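Local coordinates for amidohydrolase 3 domain-containing protein (Pyrococcus horikoshii, PDB 3IGH) that is an uncharacterised metal-dependent hydrolase that probably cleaves carbon-nitrogen bonds other than peptide bonds, at residues A139-N142 with D143-E147; G162-E166 with K167-E171; R173-N177 with E178-T182. One frame throughout, in Å; residues are numbered along the deposited sequence.

From the N terminus, the chain makes three local contacts in series, none nested in or crossing another. Interaction 1 closes the turn from strand 138-141 into helix 143-149. Beyond the helix and the short strand 157-158, interaction 2 does the same where strand 163-165 runs into helix 166-180, and interaction 3 lies at the far end of that helix, before helix 183-199. Strands 138-141 and 163-165 are antiparallel neighbours in a mixed sheet, joined by backbone hydrogen bonds between A139 and I164 and between A141 and G162, so interactions 1 and 2 touch directly; L169 also packs on A139. M145 meets I176, bringing helix 143-149 against helix 166-180 and linking interaction 1 to interaction 3.

Interaction 1: A139-N142 with D143-E147; sequences AVAN and DKMLE
N142 reaches forward over the first turn of helix 143-149 to meet the backbone of M145, making this strand-to-helix junction a worked example of an asparagine N-cap. Its OD1 accepts from M145 N at 3.2 Å, and the donor lies nearly along the C=O axis, with a C=O...N angle of 161°. The torsion accounts for the reach: with chi1 at 70°, CG sits between the backbone N and the carbonyl carbon, which brings the amide over the open N-terminal turn, its OD1 facing M145 N. OD1 also accepts from V129 N, while ND2 donates to the carbonyls of L122 and K127, so both ends of this buried amide are engaged and its rotation is fixed.

The backbone carbonyl of N142 opens the helical bonding, its O accepting from L146 N at 3.0 Å. D143, the first helical residue, is held from outside the turn: its N donates to N123 OD1 and its carboxylate forms a salt bridge with R119.

Beside the cap there is a small apolar contact. The methyl of A141 points toward the helix and touches M145 CB at 4.0 Å, while L146 brings its CD2 branch to the same methyl at 3.9 Å. The two longer side chains then diverge. M145 has CG anti to its backbone N (chi1 -172°) and bends at the next bond, carrying the thioether away from the strand end toward I102, P128 and F130; L146 keeps to the side of I164 and R119. A141 O is buried here without any partner. L146 CG, meanwhile, rests 3.3 Å from N142 O, beside the very carbonyl that its own backbone N grips.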
ATOM      1  N   ALA A 139      32.558  20.229  -3.482  1.00 32.49           N
ATOM      2  CA  ALA A 139      33.119  19.009  -2.931  1.00 30.61           C
ATOM      3  C   ALA A 139      34.454  18.654  -3.565  1.00 30.38           C
ATOM      4  O   ALA A 139      34.775  19.113  -4.659  1.00 35.18           O
ATOM      5  CB  ALA A 139      32.141  17.851  -3.093  1.00 32.60           C
ATOM      6  N   VAL A 140      35.232  17.842  -2.857  1.00 37.45           N
ATOM      7  CA  VAL A 140      36.473  17.295  -3.400  1.00 37.07           C
ATOM      8  C   VAL A 140      36.407  15.775  -3.302  1.00 37.59           C
ATOM      9  O   VAL A 140      35.877  15.226  -2.327  1.00 33.46           O
ATOM     10  CB  VAL A 140      37.749  17.832  -2.671  1.00 37.05           C
ATOM     11  CG1 VAL A 140      39.018  17.453  -3.441  1.00 39.34           C
ATOM     12  CG2 VAL A 140      37.706  19.343  -2.523  1.00 39.74           C
ATOM     13  N   ALA A 141      36.943  15.104  -4.318  1.00 38.31           N
ATOM     14  CA  ALA A 141      36.954  13.648  -4.374  1.00 42.76           C
ATOM     15  C   ALA A 141      38.331  13.103  -4.772  1.00 36.31           C
ATOM     16  O   ALA A 141      39.051  13.745  -5.540  1.00 42.78           O
ATOM     17  CB  ALA A 141      35.875  13.165  -5.348  1.00 36.82           C
ATOM     18  N   ASN A 142      38.691  11.935  -4.237  1.00 39.80           N
ATOM     19  CA  ASN A 142      39.896  11.225  -4.673  1.00 37.14           C
ATOM     20  C   ASN A 142      39.684  10.416  -5.974  1.00 38.80           C
ATOM     21  O   ASN A 142      38.575  10.415  -6.535  1.00 35.59           O
ATOM     22  CB  ASN A 142      40.521  10.391  -3.532  1.00 33.37           C
ATOM     23  CG  ASN A 142      39.703   9.158  -3.127  1.00 44.09           C
ATOM     24  OD1 ASN A 142      38.687   8.792  -3.742  1.00 40.32           O
ATOM     25  ND2 ASN A 142      40.165   8.504  -2.066  1.00 36.58           N
ATOM     26  N   ASP A 143      40.748   9.760  -6.449  1.00 41.52           N
ATOM     27  CA  ASP A 143      40.734   8.973  -7.695  1.00 45.28           C
ATOM     28  C   ASP A 143      39.628   7.922  -7.743  1.00 37.96           C
ATOM     29  O   ASP A 143      38.874   7.853  -8.718  1.00 43.45           O
ATOM     30  CB  ASP A 143      42.086   8.272  -7.907  1.00 49.93           C
ATOM     31  CG  ASP A 143      43.186   9.223  -8.354  1.00 62.58           C
ATOM     32  OD1 ASP A 143      44.373   8.903  -8.131  1.00 75.44           O
ATOM     33  OD2 ASP A 143      42.873  10.280  -8.935  1.00 58.67           O
ATOM     34  N   LYS A 144      39.537   7.124  -6.680  1.00 32.63           N
ATOM     35  CA  LYS A 144      38.577   6.022  -6.598  1.00 39.04           C
ATOM     36  C   LYS A 144      37.124   6.488  -6.695  1.00 43.23           C
ATOM     37  O   LYS A 144      36.289   5.843  -7.339  1.00 38.41           O
ATOM     38  CB  LYS A 144      38.779   5.244  -5.301  1.00 38.68           C
ATOM     39  CG  LYS A 144      40.020   4.359  -5.284  1.00 50.09           C
ATOM     40  CD  LYS A 144      40.054   3.503  -4.028  1.00 45.59           C
ATOM     41  CE  LYS A 144      41.139   2.433  -4.104  1.00 62.91           C
ATOM     42  NZ  LYS A 144      42.510   3.010  -4.006  1.00 69.32           N
ATOM     43  N   MET A 145      36.831   7.616  -6.058  1.00 37.98           N
ATOM     44  CA  MET A 145      35.489   8.168  -6.078  1.00 36.28           C
ATOM     45  C   MET A 145      35.195   8.753  -7.448  1.00 35.38           C
ATOM     46  O   MET A 145      34.081   8.612  -7.961  1.00 36.70           O
ATOM     47  CB  MET A 145      35.345   9.239  -4.993  1.00 36.94           C
ATOM     48  CG  MET A 145      33.918   9.744  -4.808  1.00 43.01           C
ATOM     49  SD  MET A 145      32.849   8.517  -4.036  1.00 35.80           S
ATOM     50  CE  MET A 145      31.276   9.160  -4.583  1.00 36.67           C
ATOM     51  N   LEU A 146      36.198   9.395  -8.050  1.00 36.23           N
ATOM     52  CA  LEU A 146      36.030   9.983  -9.380  1.00 34.79           C
ATOM     53  C   LEU A 146      35.810   8.907 -10.453  1.00 36.24           C
ATOM     54  O   LEU A 146      35.112   9.148 -11.442  1.00 37.61           O
ATOM     55  CB  LEU A 146      37.224  10.872  -9.746  1.00 42.27           C
ATOM     56  CG  LEU A 146      37.351  12.208  -8.994  1.00 38.75           C
ATOM     57  CD1 LEU A 146      38.613  12.956  -9.434  1.00 37.82           C
ATOM     58  CD2 LEU A 146      36.122  13.072  -9.191  1.00 34.22           C
ATOM     59  N   GLU A 147      36.417   7.737 -10.243  1.00 37.90           N
ATOM     60  CA  GLU A 147      36.187   6.574 -11.101  1.00 41.27           C
ATOM     61  C   GLU A 147      34.722   6.153 -11.040  1.00 40.12           C
ATOM     62  O   GLU A 147      34.086   5.961 -12.082  1.00 44.17           O
ATOM     63  CB  GLU A 147      37.092   5.408 -10.688  1.00 36.47           C
ATOM     64  CG  GLU A 147      36.958   4.160 -11.571  1.00 56.14           C
ATOM     65  CD  GLU A 147      37.318   4.420 -13.033  1.00 65.48           C
ATOM     66  OE1 GLU A 147      38.312   5.134 -13.291  1.00 59.27           O
ATOM     67  OE2 GLU A 147      36.609   3.901 -13.922  1.00 49.81           O
TER

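Interaction 2: G162-E166 with K167-E171; sequences GIIKE and KSLEE. With SO4 (sulfate ion), chain P.
I164 lays its CG2 methyl against the first turn of helix 166-180, 3.4 Å from S168 O and 4.2 Å from L169 CB. A chi1 of -54° sets that methyl anti to the backbone N, so the shorter branch of I164 does the touching. L169 answers from the helix, its CB pointing back toward the strand and lying 3.5 Å from E166 O.

E166 makes the corner between strand and helix. The chain turns here with a positive phi (51°). E166 N is buried without a partner, while E166 O accepts from E170 N at 3.2 Å. Just before it, K165 O receives weak bonds from S168 N and L169 N. The E166 side chain leads away from the turn, and its OE2 forms a salt bridge with K165 NZ at 3.2 Å; that ammonium has a second partner in D156. K167 NZ donates at 2.9 Å to O1 of a sulfate ion, probably from the crystallisation liquor, which K155 N also binds.

The strand enters through a G1 beta bulge, G162 and I163 both facing D158. I164 packs on A141, F130 and F157, and L169 on A139, F130 and Y132, which joins helix 166-180 to strands 138-141, 129-133 and 157-158.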
ATOM      1  N   GLY A 162      40.495  17.768  -8.232  1.00 49.06           N
ATOM      2  CA  GLY A 162      39.374  16.968  -7.738  1.00 45.33           C
ATOM      3  C   GLY A 162      38.195  17.797  -7.258  1.00 44.53           C
ATOM      4  O   GLY A 162      37.293  17.263  -6.611  1.00 44.13           O
ATOM      5  N   ILE A 163      38.199  19.089  -7.594  1.00 44.92           N
ATOM      6  CA  ILE A 163      37.182  20.043  -7.130  1.00 45.06           C
ATOM      7  C   ILE A 163      35.953  20.043  -8.029  1.00 46.00           C
ATOM      8  O   ILE A 163      36.052  20.246  -9.243  1.00 44.97           O
ATOM      9  CB  ILE A 163      37.755  21.479  -6.992  1.00 52.15           C
ATOM     10  CG1 ILE A 163      38.774  21.524  -5.844  1.00 51.56           C
ATOM     11  CG2 ILE A 163      36.632  22.501  -6.764  1.00 48.29           C
ATOM     12  CD1 ILE A 163      39.698  22.726  -5.865  1.00 68.93           C
ATOM     13  N   ILE A 164      34.798  19.811  -7.403  1.00 39.87           N
ATOM     14  CA  ILE A 164      33.527  19.654  -8.083  1.00 39.28           C
ATOM     15  C   ILE A 164      32.569  20.723  -7.541  1.00 40.34           C
ATOM     16  O   ILE A 164      32.344  20.804  -6.329  1.00 38.84           O
ATOM     17  CB  ILE A 164      32.936  18.244  -7.795  1.00 43.30           C
ATOM     18  CG1 ILE A 164      33.945  17.135  -8.134  1.00 42.91           C
ATOM     19  CG2 ILE A 164      31.663  18.030  -8.570  1.00 43.04           C
ATOM     20  CD1 ILE A 164      33.698  15.830  -7.391  1.00 46.44           C
ATOM     21  N   LYS A 165      32.001  21.527  -8.436  1.00 38.16           N
ATOM     22  CA  LYS A 165      31.114  22.621  -8.036  1.00 45.92           C
ATOM     23  C   LYS A 165      29.988  22.837  -9.036  1.00 47.49           C
ATOM     24  O   LYS A 165      29.983  22.236 -10.112  1.00 49.91           O
ATOM     25  CB  LYS A 165      31.909  23.922  -7.833  1.00 49.58           C
ATOM     26  CG  LYS A 165      32.666  24.413  -9.068  1.00 54.36           C
ATOM     27  CD  LYS A 165      33.572  25.595  -8.731  1.00 60.51           C
ATOM     28  CE  LYS A 165      34.314  26.103  -9.961  1.00 71.50           C
ATOM     29  NZ  LYS A 165      33.389  26.713 -10.954  1.00 67.61           N
ATOM     30  N   GLU A 166      29.039  23.694  -8.656  1.00 49.71           N
ATOM     31  CA  GLU A 166      27.908  24.104  -9.500  1.00 51.07           C
ATOM     32  C   GLU A 166      27.145  22.926 -10.117  1.00 53.76           C
ATOM     33  O   GLU A 166      26.647  22.067  -9.381  1.00 51.52           O
ATOM     34  CB  GLU A 166      28.349  25.153 -10.534  1.00 56.06           C
ATOM     35  CG  GLU A 166      28.856  26.459  -9.892  1.00 57.63           C
ATOM     36  CD  GLU A 166      29.414  27.463 -10.900  1.00 69.57           C
ATOM     37  OE1 GLU A 166      28.780  27.683 -11.957  1.00 82.05           O
ATOM     38  OE2 GLU A 166      30.484  28.048 -10.623  1.00 87.73           O
ATOM     39  N   LYS A 167      27.074  22.856 -11.446  1.00 47.77           N
ATOM     40  CA  LYS A 167      26.284  21.805 -12.087  1.00 53.72           C
ATOM     41  C   LYS A 167      26.974  20.442 -12.092  1.00 48.85           C
ATOM     42  O   LYS A 167      26.300  19.419 -12.207  1.00 46.66           O
ATOM     43  CB  LYS A 167      25.802  22.206 -13.485  1.00 51.59           C
ATOM     44  CG  LYS A 167      26.871  22.292 -14.554  1.00 64.33           C
ATOM     45  CD  LYS A 167      26.232  22.622 -15.902  1.00 72.92           C
ATOM     46  CE  LYS A 167      27.270  23.000 -16.947  1.00 91.34           C
ATOM     47  NZ  LYS A 167      28.151  21.854 -17.318  1.00 99.65           N
ATOM     48  N   SER A 168      28.302  20.430 -11.953  1.00 43.12           N
ATOM     49  CA  SER A 168      29.043  19.176 -11.782  1.00 45.05           C
ATOM     50  C   SER A 168      28.761  18.537 -10.420  1.00 47.89           C
ATOM     51  O   SER A 168      28.780  17.311 -10.292  1.00 46.03           O
ATOM     52  CB  SER A 168      30.542  19.388 -11.967  1.00 43.34           C
ATOM     53  OG  SER A 168      30.825  19.780 -13.297  1.00 49.09           O
ATOM     54  N   LEU A 169      28.518  19.374  -9.409  1.00 44.28           N
ATOM     55  CA  LEU A 169      28.135  18.890  -8.082  1.00 39.57           C
ATOM     56  C   LEU A 169      26.715  18.348  -8.104  1.00 41.59           C
ATOM     57  O   LEU A 169      26.415  17.342  -7.445  1.00 38.48           O
ATOM     58  CB  LEU A 169      28.273  19.986  -7.019  1.00 40.34           C
ATOM     59  CG  LEU A 169      27.997  19.487  -5.592  1.00 38.85           C
ATOM     60  CD1 LEU A 169      29.010  18.425  -5.174  1.00 35.20           C
ATOM     61  CD2 LEU A 169      27.983  20.625  -4.613  1.00 43.68           C
ATOM     62  N   GLU A 170      25.852  19.030  -8.856  1.00 42.98           N
ATOM     63  CA  GLU A 170      24.488  18.580  -9.110  0.50 47.00           C
ATOM     64  C   GLU A 170      24.518  17.200  -9.779  1.00 47.60           C
ATOM     65  O   GLU A 170      23.734  16.316  -9.432  1.00 42.91           O
ATOM     66  CB  GLU A 170      23.774  19.607  -9.996  0.50 50.47           C
ATOM     67  CG  GLU A 170      22.316  19.303 -10.341  0.50 59.22           C
ATOM     68  CD  GLU A 170      21.755  20.252 -11.395  0.50 57.10           C
ATOM     69  OE1 GLU A 170      22.252  21.395 -11.511  0.50 51.76           O
ATOM     70  OE2 GLU A 170      20.812  19.851 -12.112  0.50 66.19           O
ATOM     71  N   GLU A 171      25.435  17.026 -10.732  1.00 40.86           N
ATOM     72  CA  GLU A 171      25.604  15.739 -11.410  1.00 45.64           C
ATOM     73  C   GLU A 171      26.120  14.686 -10.433  1.00 40.03           C
ATOM     74  O   GLU A 171      25.587  13.581 -10.377  1.00 36.43           O
ATOM     75  CB  GLU A 171      26.546  15.852 -12.619  1.00 43.86           C
ATOM     76  CG  GLU A 171      26.679  14.554 -13.422  1.00 54.22           C
ATOM     77  CD  GLU A 171      27.801  14.584 -14.453  1.00 59.32           C
ATOM     78  OE1 GLU A 171      28.844  15.232 -14.210  1.00 66.92           O
ATOM     79  OE2 GLU A 171      27.643  13.938 -15.510  1.00 62.94           O
TER
HETATM   80  S   SO4 P  15      30.900  23.629 -19.829  0.50 58.74           S
HETATM   81  O1  SO4 P  15      30.110  23.475 -18.614  0.50 49.93           O
HETATM   82  O2  SO4 P  15      32.320  23.500 -19.526  0.50 62.61           O
HETATM   83  O3  SO4 P  15      30.528  22.591 -20.788  0.50 55.58           O
HETATM   84  O4  SO4 P  15      30.635  24.947 -20.399  0.50 61.38           O

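Interaction 3: R173-N177 with E178-T182; sequences RKVIN and ERVLT
The backbone from K174 to L181 widens from alpha-helical to pi-type spacing: E178 N still binds K174 O, but V175 O takes both R179 N and V180 N, each at 2.9 Å, and I176 O takes L181 N.

On the outer side, K174 and E178, one turn apart, slant across each other and form a salt bridge. K174 NZ approaches the carboxylate from the side between its oxygens, donating to the syn lone pair of OE1 at 3.2 Å and more weakly to OE2, while its CG also lies against the carboxylate. V175 and R179 instead run side by side. R179 bends at chi3 (80°), bringing its guanidinium back under V175, whose CG1 sits over one face, 3.4 Å above the plane and offset toward the rim. NH2 of that guanidinium donates to L148 O, tying the group to the end of helix 143-149.

The pi-type turn at 178-180 forms the C-terminal end of helix 166-180, which packs on helix 143-149, in this member of the amidohydrolase family (TIM-barrel clan). L181 is the first residue to leave helical geometry, and T182 serves as N-cap of helix 183-199.

L181 folds its side chain back on I176, with CG 3.4 Å from I176 O and 3.9 Å from I176 CG2; Y186 and Y189 of helix 183-199 also touch it. An alanine here would lack the branch that meets I176 CG2 and would probably leave a gap between I176 and the two tyrosines. V180 CG2 meets V175 CG1 at 3.9 Å.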
ATOM      1  N   ARG A 173      25.817  14.500  -7.240  1.00 34.89           N
ATOM      2  CA  ARG A 173      24.825  14.141  -6.273  0.50 38.95           C
ATOM      3  C   ARG A 173      23.814  13.194  -6.858  1.00 41.00           C
ATOM      4  O   ARG A 173      23.423  12.263  -6.224  1.00 37.86           O
ATOM      5  CB  ARG A 173      24.104  15.371  -5.837  0.50 41.66           C
ATOM      6  CG  ARG A 173      24.759  16.093  -4.770  0.50 51.28           C
ATOM      7  CD  ARG A 173      23.696  16.641  -3.895  0.50 69.28           C
ATOM      8  NE  ARG A 173      24.037  17.976  -3.487  0.50 73.76           N
ATOM      9  CZ  ARG A 173      24.026  18.376  -2.231  0.50 78.35           C
ATOM     10  NH1 ARG A 173      24.377  19.610  -1.935  0.50 67.27           N
ATOM     11  NH2 ARG A 173      23.656  17.538  -1.281  0.50 80.01           N
ATOM     12  N   LYS A 174      23.393  13.479  -8.074  1.00 38.30           N
ATOM     13  CA  LYS A 174      22.469  12.618  -8.817  1.00 45.39           C
ATOM     14  C   LYS A 174      23.054  11.215  -9.002  1.00 40.82           C
ATOM     15  O   LYS A 174      22.369  10.216  -8.774  1.00 41.01           O
ATOM     16  CB  LYS A 174      22.141  13.251 -10.175  1.00 43.17           C
ATOM     17  CG  LYS A 174      20.969  12.613 -10.917  1.00 50.72           C
ATOM     18  CD  LYS A 174      20.669  13.376 -12.208  1.00 62.58           C
ATOM     19  CE  LYS A 174      19.277  13.067 -12.759  1.00 78.40           C
ATOM     20  NZ  LYS A 174      19.234  11.808 -13.558  1.00 77.42           N
ATOM     21  N   VAL A 175      24.332  11.155  -9.380  1.00 37.37           N
ATOM     22  CA  VAL A 175      25.036   9.888  -9.598  1.00 34.15           C
ATOM     23  C   VAL A 175      25.200   9.084  -8.300  1.00 37.70           C
ATOM     24  O   VAL A 175      24.986   7.864  -8.277  1.00 35.89           O
ATOM     25  CB  VAL A 175      26.411  10.141 -10.289  1.00 36.66           C
ATOM     26  CG1 VAL A 175      27.281   8.902 -10.268  1.00 39.06           C
ATOM     27  CG2 VAL A 175      26.200  10.602 -11.729  1.00 36.80           C
ATOM     28  N   ILE A 176      25.560   9.770  -7.217  1.00 32.83           N
ATOM     29  CA  ILE A 176      25.612   9.142  -5.901  1.00 31.84           C
ATOM     30  C   ILE A 176      24.239   8.563  -5.537  1.00 33.31           C
ATOM     31  O   ILE A 176      24.134   7.402  -5.157  1.00 31.18           O
ATOM     32  CB  ILE A 176      26.105  10.129  -4.800  1.00 30.40           C
ATOM     33  CG1 ILE A 176      27.592  10.457  -4.993  1.00 36.13           C
ATOM     34  CG2 ILE A 176      25.900   9.537  -3.396  1.00 35.15           C
ATOM     35  CD1 ILE A 176      28.036  11.724  -4.262  1.00 34.96           C
ATOM     36  N   ASN A 177      23.195   9.375  -5.677  1.00 30.62           N
ATOM     37  CA  ASN A 177      21.855   8.965  -5.258  1.00 34.36           C
ATOM     38  C   ASN A 177      21.203   7.865  -6.098  1.00 40.95           C
ATOM     39  O   ASN A 177      20.449   7.039  -5.575  1.00 39.68           O
ATOM     40  CB  ASN A 177      20.932  10.181  -5.189  1.00 35.19           C
ATOM     41  CG  ASN A 177      21.241  11.075  -4.011  1.00 42.09           C
ATOM     42  OD1 ASN A 177      21.920  10.667  -3.056  1.00 42.52           O
ATOM     43  ND2 ASN A 177      20.739  12.298  -4.059  1.00 47.44           N
ATOM     44  N   GLU A 178      21.508   7.851  -7.392  1.00 39.79           N
ATOM     45  CA  GLU A 178      20.866   6.917  -8.319  1.00 42.43           C
ATOM     46  C   GLU A 178      21.699   5.687  -8.623  1.00 45.05           C
ATOM     47  O   GLU A 178      21.153   4.610  -8.834  1.00 48.29           O
ATOM     48  CB  GLU A 178      20.496   7.623  -9.621  1.00 43.65           C
ATOM     49  CG  GLU A 178      19.380   8.629  -9.450  1.00 56.32           C
ATOM     50  CD  GLU A 178      19.141   9.488 -10.674  1.00 71.55           C
ATOM     51  OE1 GLU A 178      19.874   9.339 -11.681  1.00 70.25           O
ATOM     52  OE2 GLU A 178      18.212  10.324 -10.623  1.00 68.56           O
ATOM     53  N   ARG A 179      23.015   5.836  -8.639  1.00 39.75           N
ATOM     54  CA  ARG A 179      23.882   4.765  -9.129  1.00 39.51           C
ATOM     55  C   ARG A 179      24.838   4.222  -8.076  1.00 40.39           C
ATOM     56  O   ARG A 179      24.951   3.007  -7.908  1.00 42.64           O
ATOM     57  CB  ARG A 179      24.657   5.255 -10.356  1.00 41.85           C
ATOM     58  CG  ARG A 179      25.311   4.162 -11.181  1.00 44.35           C
ATOM     59  CD  ARG A 179      25.842   4.757 -12.471  1.00 43.47           C
ATOM     60  NE  ARG A 179      27.132   5.425 -12.279  1.00 46.28           N
ATOM     61  CZ  ARG A 179      27.532   6.507 -12.945  1.00 58.73           C
ATOM     62  NH1 ARG A 179      26.742   7.077 -13.851  1.00 54.98           N
ATOM     63  NH2 ARG A 179      28.731   7.022 -12.701  1.00 47.28           N
ATOM     64  N   VAL A 180      25.522   5.115  -7.362  1.00 41.26           N
ATOM     65  CA  VAL A 180      26.580   4.704  -6.436  1.00 35.70           C
ATOM     66  C   VAL A 180      26.038   4.013  -5.171  1.00 39.93           C
ATOM     67  O   VAL A 180      26.536   2.957  -4.757  1.00 38.32           O
ATOM     68  CB  VAL A 180      27.512   5.904  -6.083  1.00 42.19           C
ATOM     69  CG1 VAL A 180      28.523   5.513  -5.056  1.00 34.12           C
ATOM     70  CG2 VAL A 180      28.214   6.442  -7.337  1.00 42.99           C
ATOM     71  N   LEU A 181      25.012   4.606  -4.566  1.00 31.35           N
ATOM     72  CA  LEU A 181      24.362   4.008  -3.415  1.00 31.93           C
ATOM     73  C   LEU A 181      23.449   2.888  -3.885  1.00 30.41           C
ATOM     74  O   LEU A 181      22.820   3.005  -4.937  1.00 34.53           O
ATOM     75  CB  LEU A 181      23.567   5.064  -2.633  1.00 30.36           C
ATOM     76  CG  LEU A 181      24.354   6.217  -1.989  1.00 37.22           C
ATOM     77  CD1 LEU A 181      23.382   7.225  -1.356  1.00 37.28           C
ATOM     78  CD2 LEU A 181      25.359   5.693  -0.956  1.00 38.00           C
ATOM     79  N   THR A 182      23.407   1.800  -3.118  1.00 30.19           N
ATOM     80  CA  THR A 182      22.508   0.675  -3.405  1.00 30.94           C
ATOM     81  C   THR A 182      21.269   0.786  -2.538  1.00 33.26           C
ATOM     82  O   THR A 182      21.260   1.559  -1.581  1.00 31.82           O
ATOM     83  CB  THR A 182      23.170  -0.671  -3.070  1.00 35.32           C
ATOM     84  OG1 THR A 182      23.429  -0.726  -1.664  1.00 35.26           O
ATOM     85  CG2 THR A 182      24.483  -0.846  -3.849  1.00 36.31           C
TER